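Local coordinates for RabGAP/TBC protein (Chlamydomonas reinhardtii, PDB 4P17), which is of unknown function but belongs to the TBC family, whose members typically stimulate GTP hydrolysis by Rab GTPases, and is associated with the flagellum, at residues E79-N84 and F173-A178; N93-M98 and N168-F173; R201-L206 and V264-L269. All coordinates share one frame; numbering follows the deposited sequence.

Contact 1: E79-N84 and F173-A178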
ATOM      1  N   GLU A  79       0.557  -8.445 -13.258  1.00  7.76           N
ATOM      2  CA  GLU A  79       1.071  -8.047 -14.575  1.00  9.98           C
ATOM      3  C   GLU A  79       1.748  -6.659 -14.578  1.00  8.84           C
ATOM      4  O   GLU A  79       2.912  -6.523 -14.962  1.00 11.69           O
ATOM      5  CB  GLU A  79      -0.070  -8.061 -15.600  1.00 17.22           C
ATOM      6  CG  GLU A  79       0.344  -7.654 -17.020  1.00 20.81           C
ATOM      7  CD  GLU A  79       1.324  -8.621 -17.644  1.00 28.25           C
ATOM      8  OE1 GLU A  79       1.488  -9.740 -17.109  1.00 20.83           O
ATOM      9  OE2 GLU A  79       1.940  -8.257 -18.666  1.00 26.12           O
ATOM     10  N   THR A  80       1.048  -5.614 -14.140  1.00  8.89           N
ATOM     11  CA  THR A  80       1.666  -4.288 -14.186  1.00  5.28           C
ATOM     12  C   THR A  80       2.917  -4.162 -13.292  1.00  9.72           C
ATOM     13  O   THR A  80       3.807  -3.389 -13.605  1.00  9.13           O
ATOM     14  CB  THR A  80       0.668  -3.172 -13.778  1.00 13.82           C
ATOM     15  OG1 THR A  80       0.214  -3.384 -12.440  1.00  8.78           O
ATOM     16  CG2 THR A  80      -0.528  -3.158 -14.670  1.00  6.48           C
ATOM     17  N   SER A  81       3.002  -4.907 -12.191  1.00  9.75           N
ATOM     18  CA  SER A  81       4.157  -4.758 -11.285  1.00  5.54           C
ATOM     19  C   SER A  81       5.389  -5.400 -11.889  1.00  9.95           C
ATOM     20  O   SER A  81       6.488  -5.192 -11.434  1.00  9.27           O
ATOM     21  CB  SER A  81       3.930  -5.424  -9.947  1.00  7.17           C
ATOM     22  OG  SER A  81       3.752  -6.832 -10.151  1.00  9.58           O
ATOM     23  N   GLY A  82       5.174  -6.252 -12.870  1.00 10.67           N
ATOM     24  CA  GLY A  82       6.233  -7.070 -13.396  1.00 14.50           C
ATOM     25  C   GLY A  82       6.459  -8.372 -12.654  1.00 16.45           C
ATOM     26  O   GLY A  82       7.380  -9.116 -12.990  1.00 10.76           O
ATOM     27  N   ALA A  83       5.639  -8.670 -11.652  1.00 11.25           N
ATOM     28  CA  ALA A  83       5.806  -9.915 -10.894  1.00  8.64           C
ATOM     29  C   ALA A  83       5.607 -11.170 -11.752  1.00 10.59           C
ATOM     30  O   ALA A  83       6.246 -12.206 -11.477  1.00  9.26           O
ATOM     31  CB  ALA A  83       4.860  -9.953  -9.711  1.00  8.97           C
ATOM     32  N   ASN A  84       4.738 -11.101 -12.762  1.00  9.51           N
ATOM     33  CA  ASN A  84       4.500 -12.265 -13.644  1.00  7.22           C
ATOM     34  C   ASN A  84       5.764 -12.605 -14.413  1.00 12.80           C
ATOM     35  O   ASN A  84       6.116 -13.773 -14.556  1.00  9.47           O
ATOM     36  CB  ASN A  84       3.361 -12.013 -14.623  1.00 13.47           C
ATOM     37  CG  ASN A  84       1.980 -12.193 -13.998  1.00 16.26           C
ATOM     38  OD1 ASN A  84       1.812 -12.933 -13.046  1.00 10.70           O
ATOM     39  ND2 ASN A  84       0.983 -11.474 -14.536  1.00 14.39           N
ATOM     40  N   PHE A 173       4.495 -13.434  -2.698  1.00  5.24           N
ATOM     41  CA  PHE A 173       5.939 -13.482  -2.787  1.00  4.02           C
ATOM     42  C   PHE A 173       6.493 -12.776  -4.047  1.00  6.93           C
ATOM     43  O   PHE A 173       7.426 -12.001  -3.979  1.00  5.67           O
ATOM     44  CB  PHE A 173       6.402 -14.944  -2.759  1.00  4.87           C
ATOM     45  CG  PHE A 173       7.870 -15.111  -3.011  1.00  6.64           C
ATOM     46  CD1 PHE A 173       8.782 -15.058  -1.957  1.00  6.01           C
ATOM     47  CD2 PHE A 173       8.330 -15.365  -4.297  1.00  8.61           C
ATOM     48  CE1 PHE A 173      10.131 -15.233  -2.183  1.00  5.30           C
ATOM     49  CE2 PHE A 173       9.692 -15.509  -4.551  1.00  8.54           C
ATOM     50  CZ  PHE A 173      10.586 -15.468  -3.501  1.00 11.59           C
ATOM     51  N   TRP A 174       5.893 -13.012  -5.206  1.00  6.96           N
ATOM     52  CA  TRP A 174       6.424 -12.420  -6.415  1.00  7.59           C
ATOM     53  C   TRP A 174       6.076 -10.910  -6.499  1.00  9.39           C
ATOM     54  O   TRP A 174       6.858 -10.109  -7.037  1.00  6.97           O
ATOM     55  CB  TRP A 174       5.927 -13.203  -7.636  1.00  9.84           C
ATOM     56  CG  TRP A 174       6.615 -14.519  -7.720  1.00  8.74           C
ATOM     57  CD1 TRP A 174       6.060 -15.759  -7.599  1.00 12.15           C
ATOM     58  CD2 TRP A 174       8.016 -14.728  -7.944  1.00 11.76           C
ATOM     59  NE1 TRP A 174       7.034 -16.735  -7.753  1.00 10.22           N
ATOM     60  CE2 TRP A 174       8.242 -16.124  -7.945  1.00 12.79           C
ATOM     61  CE3 TRP A 174       9.098 -13.871  -8.141  1.00 10.98           C
ATOM     62  CZ2 TRP A 174       9.513 -16.674  -8.141  1.00 18.75           C
ATOM     63  CZ3 TRP A 174      10.360 -14.409  -8.298  1.00 10.73           C
ATOM     64  CH2 TRP A 174      10.554 -15.804  -8.311  1.00 16.66           C
ATOM     65  N   LEU A 175       4.953 -10.517  -5.918  1.00  9.51           N
ATOM     66  CA  LEU A 175       4.591  -9.088  -5.888  1.00  9.32           C
ATOM     67  C   LEU A 175       5.524  -8.327  -4.939  1.00  7.51           C
ATOM     68  O   LEU A 175       5.944  -7.211  -5.242  1.00  7.27           O
ATOM     69  CB  LEU A 175       3.124  -8.900  -5.494  1.00 10.76           C
ATOM     70  CG  LEU A 175       2.549  -7.476  -5.559  1.00 10.13           C
ATOM     71  CD1 LEU A 175       2.420  -6.930  -7.001  1.00  7.02           C
ATOM     72  CD2 LEU A 175       1.169  -7.467  -4.917  1.00 11.27           C
ATOM     73  N   LEU A 176       5.841  -8.927  -3.795  1.00  6.72           N
ATOM     74  CA  LEU A 176       6.805  -8.359  -2.869  1.00  4.64           C
ATOM     75  C   LEU A 176       8.176  -8.208  -3.576  1.00  6.34           C
ATOM     76  O   LEU A 176       8.837  -7.182  -3.470  1.00  6.93           O
ATOM     77  CB  LEU A 176       6.912  -9.240  -1.625  1.00  4.65           C
ATOM     78  CG  LEU A 176       7.900  -8.751  -0.561  1.00  6.53           C
ATOM     79  CD1 LEU A 176       7.461  -7.408   0.053  1.00  8.98           C
ATOM     80  CD2 LEU A 176       8.064  -9.807   0.516  1.00  3.20           C
ATOM     81  N   ALA A 177       8.608  -9.237  -4.314  1.00  4.48           N
ATOM     82  CA  ALA A 177       9.866  -9.144  -5.048  1.00  5.40           C
ATOM     83  C   ALA A 177       9.837  -7.986  -6.041  1.00 10.91           C
ATOM     84  O   ALA A 177      10.765  -7.162  -6.094  1.00  9.84           O
ATOM     85  CB  ALA A 177      10.149 -10.456  -5.794  1.00  7.08           C
ATOM     86  N   ALA A 178       8.773  -7.912  -6.835  1.00 12.95           N
ATOM     87  CA  ALA A 178       8.644  -6.809  -7.789  1.00  7.22           C
ATOM     88  C   ALA A 178       8.720  -5.452  -7.082  1.00  5.85           C
ATOM     89  O   ALA A 178       9.394  -4.541  -7.531  1.00  6.58           O
ATOM     90  CB  ALA A 178       7.356  -6.941  -8.570  1.00  8.43           C
TER
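A83 and W174 bring their backbones close, CA to CA 5.2 Å, without any hydrogen bond between the segments. The methyl of A83 is pressed against the carbonyl of W174, A83 CB lying 3.3 Å from W174 O, and it also meets W174 CB at 4.0 Å. From there the indole leads away from the contact and receives F173 CE2 over the centre of one face. One turn further along, the methyl of A178 rests 3.5 Å from S81 O and borders A83 N as well. L175 has its CG anti to the backbone N (chi1 -174°), and its CD1 branch reaches S81 OG at 3.4 Å. The serine hydroxyl (chi1 62°) lies between its own backbone N and carbonyl carbon, where it accepts from A83 N at 3.0 Å in an ST turn while bonding back to W77 O. Replacing S81 by an alanine would remove both bonds and is likely to leave A83 N without its mate at the start of helix 83-88, as well as a gap beside L175 CD1. G82 makes the bend itself, its phi of 86° being one at which a CB would collide with the carbonyl oxygen of S81. Behind the turn, N84 ND2 reaches E79 OE1 at 3.1 Å, nearly straight and in the amide plane, using the anti lone pair of the carboxylate and linking residues on the two sides of the G82 turn. A tight glycine-containing junction of helices 73-80 and 83-88, braced by an ST turn and set against helix 169-183 by small residues, is thus built into the all-helical TBC domain.

Contact 2: N93-M98 and N168-F173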
ATOM      1  N   ASN A  93       9.279 -24.436  -9.264  1.00 24.03           N
ATOM      2  CA  ASN A  93       9.364 -24.892  -7.877  1.00 26.05           C
ATOM      3  C   ASN A  93      10.159 -23.912  -7.025  1.00 22.79           C
ATOM      4  O   ASN A  93      10.498 -24.218  -5.889  1.00 23.15           O
ATOM      5  CB  ASN A  93      10.010 -26.282  -7.795  1.00 22.69           C
ATOM      6  CG  ASN A  93      11.444 -26.281  -8.251  1.00 26.82           C
ATOM      7  OD1 ASN A  93      11.894 -25.343  -8.913  1.00 32.39           O
ATOM      8  ND2 ASN A  93      12.184 -27.342  -7.905  1.00 29.66           N
ATOM      9  N   TYR A  94      10.455 -22.738  -7.582  1.00 24.32           N
ATOM     10  CA  TYR A  94      11.374 -21.802  -6.938  1.00 18.22           C
ATOM     11  C   TYR A  94      10.844 -21.294  -5.606  1.00 18.09           C
ATOM     12  O   TYR A  94      11.563 -21.312  -4.613  1.00 16.76           O
ATOM     13  CB  TYR A  94      11.685 -20.616  -7.867  1.00 18.57           C
ATOM     14  CG  TYR A  94      12.710 -19.652  -7.312  1.00 17.53           C
ATOM     15  CD1 TYR A  94      14.072 -19.883  -7.451  1.00 18.94           C
ATOM     16  CD2 TYR A  94      12.304 -18.496  -6.646  1.00 13.41           C
ATOM     17  CE1 TYR A  94      15.006 -18.996  -6.942  1.00 16.76           C
ATOM     18  CE2 TYR A  94      13.211 -17.608  -6.137  1.00 11.79           C
ATOM     19  CZ  TYR A  94      14.567 -17.857  -6.290  1.00 17.11           C
ATOM     20  OH  TYR A  94      15.449 -16.957  -5.800  1.00 19.05           O
ATOM     21  N   TYR A  95       9.596 -20.845  -5.567  1.00 18.78           N
ATOM     22  CA  TYR A  95       9.051 -20.334  -4.323  1.00 17.94           C
ATOM     23  C   TYR A  95       9.125 -21.424  -3.239  1.00 14.14           C
ATOM     24  O   TYR A  95       9.589 -21.179  -2.131  1.00 20.38           O
ATOM     25  CB  TYR A  95       7.602 -19.820  -4.517  1.00 17.35           C
ATOM     26  CG  TYR A  95       6.939 -19.492  -3.207  1.00 15.84           C
ATOM     27  CD1 TYR A  95       7.404 -18.447  -2.407  1.00 11.81           C
ATOM     28  CD2 TYR A  95       5.865 -20.260  -2.735  1.00 17.78           C
ATOM     29  CE1 TYR A  95       6.806 -18.171  -1.165  1.00 16.79           C
ATOM     30  CE2 TYR A  95       5.271 -19.987  -1.501  1.00 15.70           C
ATOM     31  CZ  TYR A  95       5.742 -18.937  -0.733  1.00 17.84           C
ATOM     32  OH  TYR A  95       5.156 -18.666   0.471  1.00 13.21           O
ATOM     33  N   SER A  96       8.713 -22.640  -3.570  1.00 26.59           N
ATOM     34  CA  SER A  96       8.707 -23.723  -2.588  1.00 22.69           C
ATOM     35  C   SER A  96      10.119 -24.013  -2.063  1.00 18.43           C
ATOM     36  O   SER A  96      10.286 -24.353  -0.887  1.00 17.89           O
ATOM     37  CB  SER A  96       8.091 -24.984  -3.196  1.00 25.00           C
ATOM     38  OG  SER A  96       8.974 -25.587  -4.115  1.00 22.26           O
ATOM     39  N   ILE A  97      11.129 -23.852  -2.924  1.00 16.16           N
ATOM     40  CA  ILE A  97      12.525 -24.019  -2.504  1.00 16.31           C
ATOM     41  C   ILE A  97      12.896 -22.910  -1.529  1.00 13.57           C
ATOM     42  O   ILE A  97      13.533 -23.152  -0.516  1.00 12.23           O
ATOM     43  CB  ILE A  97      13.507 -24.001  -3.697  1.00 17.36           C
ATOM     44  CG1 ILE A  97      13.369 -25.289  -4.516  1.00 25.25           C
ATOM     45  CG2 ILE A  97      14.956 -23.901  -3.214  1.00 16.55           C
ATOM     46  CD1 ILE A  97      13.999 -25.225  -5.883  1.00 23.59           C
ATOM     47  N   MET A  98      12.496 -21.679  -1.845  1.00 13.43           N
ATOM     48  CA  MET A  98      12.690 -20.560  -0.928  1.00 10.67           C
ATOM     49  C   MET A  98      11.922 -20.685   0.424  1.00  9.28           C
ATOM     50  O   MET A  98      12.437 -20.312   1.472  1.00 10.27           O
ATOM     51  CB  MET A  98      12.292 -19.268  -1.657  1.00  9.30           C
ATOM     52  CG  MET A  98      13.162 -18.945  -2.865  1.00 15.95           C
ATOM     53  SD  MET A  98      14.897 -18.701  -2.423  1.00 18.14           S
ATOM     54  CE  MET A  98      15.602 -20.199  -3.099  1.00 32.54           C
ATOM     55  N   ASN A 168      -3.218 -16.049  -1.840  1.00  7.47           N
ATOM     56  CA  ASN A 168      -2.241 -16.688  -2.732  1.00  9.90           C
ATOM     57  C   ASN A 168      -0.818 -16.313  -2.349  1.00 15.36           C
ATOM     58  O   ASN A 168      -0.351 -15.220  -2.684  1.00 11.77           O
ATOM     59  CB  ASN A 168      -2.510 -16.287  -4.175  1.00 10.71           C
ATOM     60  CG  ASN A 168      -1.724 -17.114  -5.159  1.00 13.75           C
ATOM     61  OD1 ASN A 168      -0.553 -17.428  -4.928  1.00 12.03           O
ATOM     62  ND2 ASN A 168      -2.365 -17.486  -6.265  1.00 22.29           N
ATOM     63  N   GLU A 169      -0.134 -17.216  -1.647  1.00  8.51           N
ATOM     64  CA  GLU A 169       1.163 -16.909  -1.056  1.00 11.30           C
ATOM     65  C   GLU A 169       2.250 -16.713  -2.099  1.00  7.00           C
ATOM     66  O   GLU A 169       3.101 -15.846  -1.944  1.00  6.28           O
ATOM     67  CB  GLU A 169       1.593 -18.015  -0.099  1.00 19.87           C
ATOM     68  CG  GLU A 169       0.539 -18.399   0.897  1.00 16.99           C
ATOM     69  CD  GLU A 169       0.904 -19.649   1.636  1.00 20.99           C
ATOM     70  OE1 GLU A 169       2.113 -19.997   1.649  1.00 26.32           O
ATOM     71  OE2 GLU A 169      -0.018 -20.272   2.197  1.00 24.64           O
ATOM     72  N   GLU A 170       2.263 -17.548  -3.138  1.00  7.10           N
ATOM     73  CA  GLU A 170       3.300 -17.403  -4.138  1.00  7.50           C
ATOM     74  C   GLU A 170       3.104 -16.087  -4.889  1.00  9.37           C
ATOM     75  O   GLU A 170       4.075 -15.398  -5.222  1.00  8.38           O
ATOM     76  CB  GLU A 170       3.319 -18.583  -5.120  1.00 12.75           C
ATOM     77  CG  GLU A 170       4.289 -18.346  -6.250  1.00 10.08           C
ATOM     78  CD  GLU A 170       4.660 -19.590  -7.031  1.00 24.51           C
ATOM     79  OE1 GLU A 170       4.049 -20.646  -6.811  1.00 22.62           O
ATOM     80  OE2 GLU A 170       5.554 -19.499  -7.891  1.00 21.51           O
ATOM     81  N   ALA A 171       1.855 -15.712  -5.134  1.00 10.63           N
ATOM     82  CA  ALA A 171       1.597 -14.415  -5.771  1.00  7.29           C
ATOM     83  C   ALA A 171       2.143 -13.271  -4.906  1.00  5.34           C
ATOM     84  O   ALA A 171       2.761 -12.327  -5.380  1.00  7.52           O
ATOM     85  CB  ALA A 171       0.116 -14.233  -6.007  1.00 11.82           C
ATOM     86  N   ALA A 172       1.862 -13.359  -3.638  1.00  4.54           N
ATOM     87  CA  ALA A 172       2.315 -12.342  -2.701  1.00  4.93           C
ATOM     88  C   ALA A 172       3.835 -12.274  -2.672  1.00  6.26           C
ATOM     89  O   ALA A 172       4.415 -11.198  -2.678  1.00  6.98           O
ATOM     90  CB  ALA A 172       1.732 -12.627  -1.330  1.00  5.06           C
ATOM     91  N   PHE A 173       4.495 -13.434  -2.698  1.00  5.24           N
ATOM     92  CA  PHE A 173       5.939 -13.482  -2.787  1.00  4.02           C
ATOM     93  C   PHE A 173       6.493 -12.776  -4.047  1.00  6.93           C
ATOM     94  O   PHE A 173       7.426 -12.001  -3.979  1.00  5.67           O
ATOM     95  CB  PHE A 173       6.402 -14.944  -2.759  1.00  4.87           C
ATOM     96  CG  PHE A 173       7.870 -15.111  -3.011  1.00  6.64           C
ATOM     97  CD1 PHE A 173       8.782 -15.058  -1.957  1.00  6.01           C
ATOM     98  CD2 PHE A 173       8.330 -15.365  -4.297  1.00  8.61           C
ATOM     99  CE1 PHE A 173      10.131 -15.233  -2.183  1.00  5.30           C
ATOM    100  CE2 PHE A 173       9.692 -15.509  -4.551  1.00  8.54           C
ATOM    101  CZ  PHE A 173      10.586 -15.468  -3.501  1.00 11.59           C
TER
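Y94 offers the edge of its ring to F173, Y94 CE2 lying 4.3 Å from F173 CZ. The hydroxyl of Y94 bonds to H144 on helix 128-144. Next comes Y95, whose ring carries most of the contact; with CG anti to the backbone N (chi1 171°) it reaches straight across to helix 169-183. Its CD1 stands 3.4 Å from F173 CG, above the phenyl face but toward the rim, and the two ring planes are inclined at 52°. E170 CA lies over one face of the tyrosine, 4.2 Å from the ring centroid, in a CH-pi contact. The E170 chain runs past the ring in the opposite direction, and its OE2 accepts a hydrogen bond from W174 NE1. The axes of segments 94-98 and 169-173 stand almost at a right angle (87°), at the first turns of helices 94-102 and 169-183 within the all-helical TBC domain; N168 is the N-cap of the latter helix, its OD1 accepting from A171 N at 3.0 Å. Y95 OH comes within 3.5 Å of E169 OE1, too long to count as a bond; that carboxylate is instead paired with R136. M98 CG touches F173 CZ at 4.4 Å.

Contact 3: R201-L206 and V264-L269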
ATOM      1  N   ARG A 201      12.115  14.450   1.095  1.00 19.74           N
ATOM      2  CA  ARG A 201      12.515  15.705   0.462  1.00 12.59           C
ATOM      3  C   ARG A 201      11.386  16.249  -0.393  1.00  9.24           C
ATOM      4  O   ARG A 201      11.084  17.452  -0.402  1.00 15.33           O
ATOM      5  CB  ARG A 201      13.753  15.498  -0.417  1.00 18.26           C
ATOM      6  N   ALA A 202      10.766  15.349  -1.136  1.00 13.69           N
ATOM      7  CA  ALA A 202       9.767  15.753  -2.092  1.00 12.61           C
ATOM      8  C   ALA A 202       8.538  16.269  -1.346  1.00 12.87           C
ATOM      9  O   ALA A 202       7.971  17.315  -1.675  1.00  8.48           O
ATOM     10  CB  ALA A 202       9.415  14.573  -3.018  1.00 13.74           C
ATOM     11  N   LEU A 203       8.122  15.520  -0.330  1.00 15.45           N
ATOM     12  CA  LEU A 203       6.946  15.889   0.426  1.00 14.47           C
ATOM     13  C   LEU A 203       7.116  17.256   1.123  1.00 10.51           C
ATOM     14  O   LEU A 203       6.202  18.092   1.121  1.00  8.86           O
ATOM     15  CB  LEU A 203       6.640  14.777   1.447  1.00 11.78           C
ATOM     16  CG  LEU A 203       5.384  14.957   2.290  1.00  8.18           C
ATOM     17  CD1 LEU A 203       4.143  15.116   1.409  1.00  6.71           C
ATOM     18  CD2 LEU A 203       5.226  13.797   3.255  1.00 11.41           C
ATOM     19  N   ASP A 204       8.267  17.504   1.732  1.00 12.04           N
ATOM     20  CA  ASP A 204       8.474  18.787   2.411  1.00 13.12           C
ATOM     21  C   ASP A 204       8.436  19.927   1.378  1.00 14.08           C
ATOM     22  O   ASP A 204       7.900  20.996   1.640  1.00 12.81           O
ATOM     23  CB  ASP A 204       9.804  18.789   3.174  1.00 21.29           C
ATOM     24  CG  ASP A 204       9.905  19.915   4.204  1.00 33.03           C
ATOM     25  OD1 ASP A 204       8.895  20.274   4.865  1.00 26.81           O
ATOM     26  OD2 ASP A 204      11.021  20.443   4.357  1.00 38.53           O
ATOM     27  N   GLU A 205       8.985  19.693   0.192  1.00 10.69           N
ATOM     28  CA  GLU A 205       8.940  20.706  -0.853  1.00 10.67           C
ATOM     29  C   GLU A 205       7.508  20.928  -1.241  1.00 11.62           C
ATOM     30  O   GLU A 205       7.047  22.080  -1.321  1.00 10.17           O
ATOM     31  CB  GLU A 205       9.744  20.306  -2.095  1.00 16.30           C
ATOM     32  CG  GLU A 205       9.708  21.358  -3.207  1.00  9.92           C
ATOM     33  CD  GLU A 205      10.444  22.637  -2.824  1.00 21.31           C
ATOM     34  OE1 GLU A 205      11.378  22.567  -2.003  1.00 34.03           O
ATOM     35  OE2 GLU A 205      10.070  23.714  -3.337  1.00 28.81           O
ATOM     36  N   LEU A 206       6.792  19.829  -1.495  1.00  4.71           N
ATOM     37  CA  LEU A 206       5.407  19.968  -1.910  1.00 11.31           C
ATOM     38  C   LEU A 206       4.566  20.688  -0.871  1.00  8.77           C
ATOM     39  O   LEU A 206       3.678  21.436  -1.231  1.00  8.88           O
ATOM     40  CB  LEU A 206       4.795  18.602  -2.210  1.00 18.21           C
ATOM     41  CG  LEU A 206       5.316  18.002  -3.512  1.00  7.74           C
ATOM     42  CD1 LEU A 206       5.013  16.478  -3.555  1.00 10.74           C
ATOM     43  CD2 LEU A 206       4.694  18.726  -4.681  1.00 11.67           C
ATOM     44  N   VAL A 264       0.339  10.774  -2.842  1.00  6.21           N
ATOM     45  CA  VAL A 264      -0.771  10.438  -1.955  1.00  4.98           C
ATOM     46  C   VAL A 264      -0.532  11.095  -0.563  1.00  5.33           C
ATOM     47  O   VAL A 264      -1.449  11.559   0.099  1.00  8.16           O
ATOM     48  CB  VAL A 264      -0.946   8.917  -1.848  1.00  6.33           C
ATOM     49  CG1 VAL A 264      -1.969   8.549  -0.770  1.00  6.10           C
ATOM     50  CG2 VAL A 264      -1.414   8.387  -3.175  1.00  4.29           C
ATOM     51  N   ALA A 265       0.705  11.101  -0.121  1.00  5.10           N
ATOM     52  CA  ALA A 265       1.037  11.732   1.146  1.00  5.33           C
ATOM     53  C   ALA A 265       0.649  13.214   1.131  1.00  6.91           C
ATOM     54  O   ALA A 265       0.035  13.715   2.090  1.00  5.65           O
ATOM     55  CB  ALA A 265       2.496  11.550   1.411  1.00  5.15           C
ATOM     56  N   LEU A 266       0.977  13.909   0.046  1.00  7.14           N
ATOM     57  CA  LEU A 266       0.631  15.331  -0.065  1.00  7.33           C
ATOM     58  C   LEU A 266      -0.886  15.481  -0.055  1.00 10.21           C
ATOM     59  O   LEU A 266      -1.417  16.389   0.592  1.00  6.99           O
ATOM     60  CB  LEU A 266       1.194  15.967  -1.348  1.00  7.11           C
ATOM     61  CG  LEU A 266       0.817  17.450  -1.411  1.00  9.81           C
ATOM     62  CD1 LEU A 266       1.630  18.230  -0.366  1.00 10.47           C
ATOM     63  CD2 LEU A 266       0.998  17.998  -2.772  1.00 26.05           C
ATOM     64  N   ALA A 267      -1.578  14.585  -0.767  1.00  9.51           N
ATOM     65  CA  ALA A 267      -3.037  14.660  -0.838  1.00  6.33           C
ATOM     66  C   ALA A 267      -3.642  14.520   0.558  1.00  6.35           C
ATOM     67  O   ALA A 267      -4.593  15.209   0.893  1.00  6.71           O
ATOM     68  CB  ALA A 267      -3.591  13.594  -1.780  1.00  7.13           C
ATOM     69  N   MET A 268      -3.099  13.629   1.374  1.00  5.29           N
ATOM     70  CA  MET A 268      -3.566  13.500   2.753  1.00  5.15           C
ATOM     71  C   MET A 268      -3.416  14.783   3.527  1.00  9.69           C
ATOM     72  O   MET A 268      -4.292  15.143   4.305  1.00  9.16           O
ATOM     73  CB  MET A 268      -2.798  12.405   3.472  1.00  4.21           C
ATOM     74  CG  MET A 268      -3.113  11.050   2.993  1.00  9.54           C
ATOM     75  SD  MET A 268      -4.729  10.476   3.499  1.00 16.70           S
ATOM     76  CE  MET A 268      -4.664  10.603   5.286  1.00 22.37           C
ATOM     77  N   LEU A 269      -2.290  15.461   3.336  1.00  6.08           N
ATOM     78  CA  LEU A 269      -2.048  16.705   4.039  1.00  6.16           C
ATOM     79  C   LEU A 269      -2.957  17.818   3.521  1.00 11.12           C
ATOM     80  O   LEU A 269      -3.386  18.671   4.297  1.00 10.21           O
ATOM     81  CB  LEU A 269      -0.587  17.095   3.921  1.00  7.04           C
ATOM     82  CG  LEU A 269       0.392  16.072   4.520  1.00 10.33           C
ATOM     83  CD1 LEU A 269       1.858  16.475   4.363  1.00  9.84           C
ATOM     84  CD2 LEU A 269       0.078  15.810   5.989  1.00 11.76           C
TER
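L206 N donates to A202 O at 2.8 Å, the shortest backbone bond within either segment, and this turn of helix 201-210 presents L206 to L266 on helix 259-271. No polar bond crosses between the segments: the contact is made by aliphatic side chains, which also touch backbone atoms of L266 and L206. L203 does most of the work. Its CG is anti to the backbone N (chi1 -177°), which carries the CD1 branch across until it lies 3.7 Å from L266 N. There the same methyl is bordered on three sides, by A265 CB at 3.9 Å, by L269 CD1 at 4.0 Å and by the beta carbon of L266. The second branch, CD2, remains over the methyl of A265. Both branches of L203 thus touch the A265 methyl, consistent with its small size allowing the close approach. L266 replies in the other direction: its CG, too, is anti to its backbone N, and CD1 comes to rest 3.7 Å from L206 CB, with CD2 touching that methylene as well. The two leucines interleave, L203 passing to one side of L266 and L266 reaching on to L206. The segment axes approach to 9.9 Å and run in roughly the same direction, 35° apart, and L203 and L206, about one turn apart, both meet helix 259-271. Beyond the pair, L203 also packs on A229 and Y233 of helix 226-234, and A265 on W232 of that helix, while F262 of helix 259-271 touches L206. On its far flank helix 259-271 leans on helix 299-306, where L302 meets V264, A267 and M268, which places it between neighbouring helices of this all-helical domain.

In the fold
Contacts 1 and 2 hold the same element, helix 169-183, and share F173; they touch where W174 CH2 lies 3.6 Å from Y94 CD2. Contact 1 is fully buried and relies on small side chains and a turn, whereas contact 2, farther from the centre of the chain and only partly buried, combines aromatic rings with carboxylates whose charged ends find partners elsewhere. Contact 3 is also buried, but purely aliphatic, and joins a separate pair of helices later in the chain. Its centre is about 35 Å from that of contact 2, on the opposite side of the chain's centre, and about 26 Å from that of contact 1.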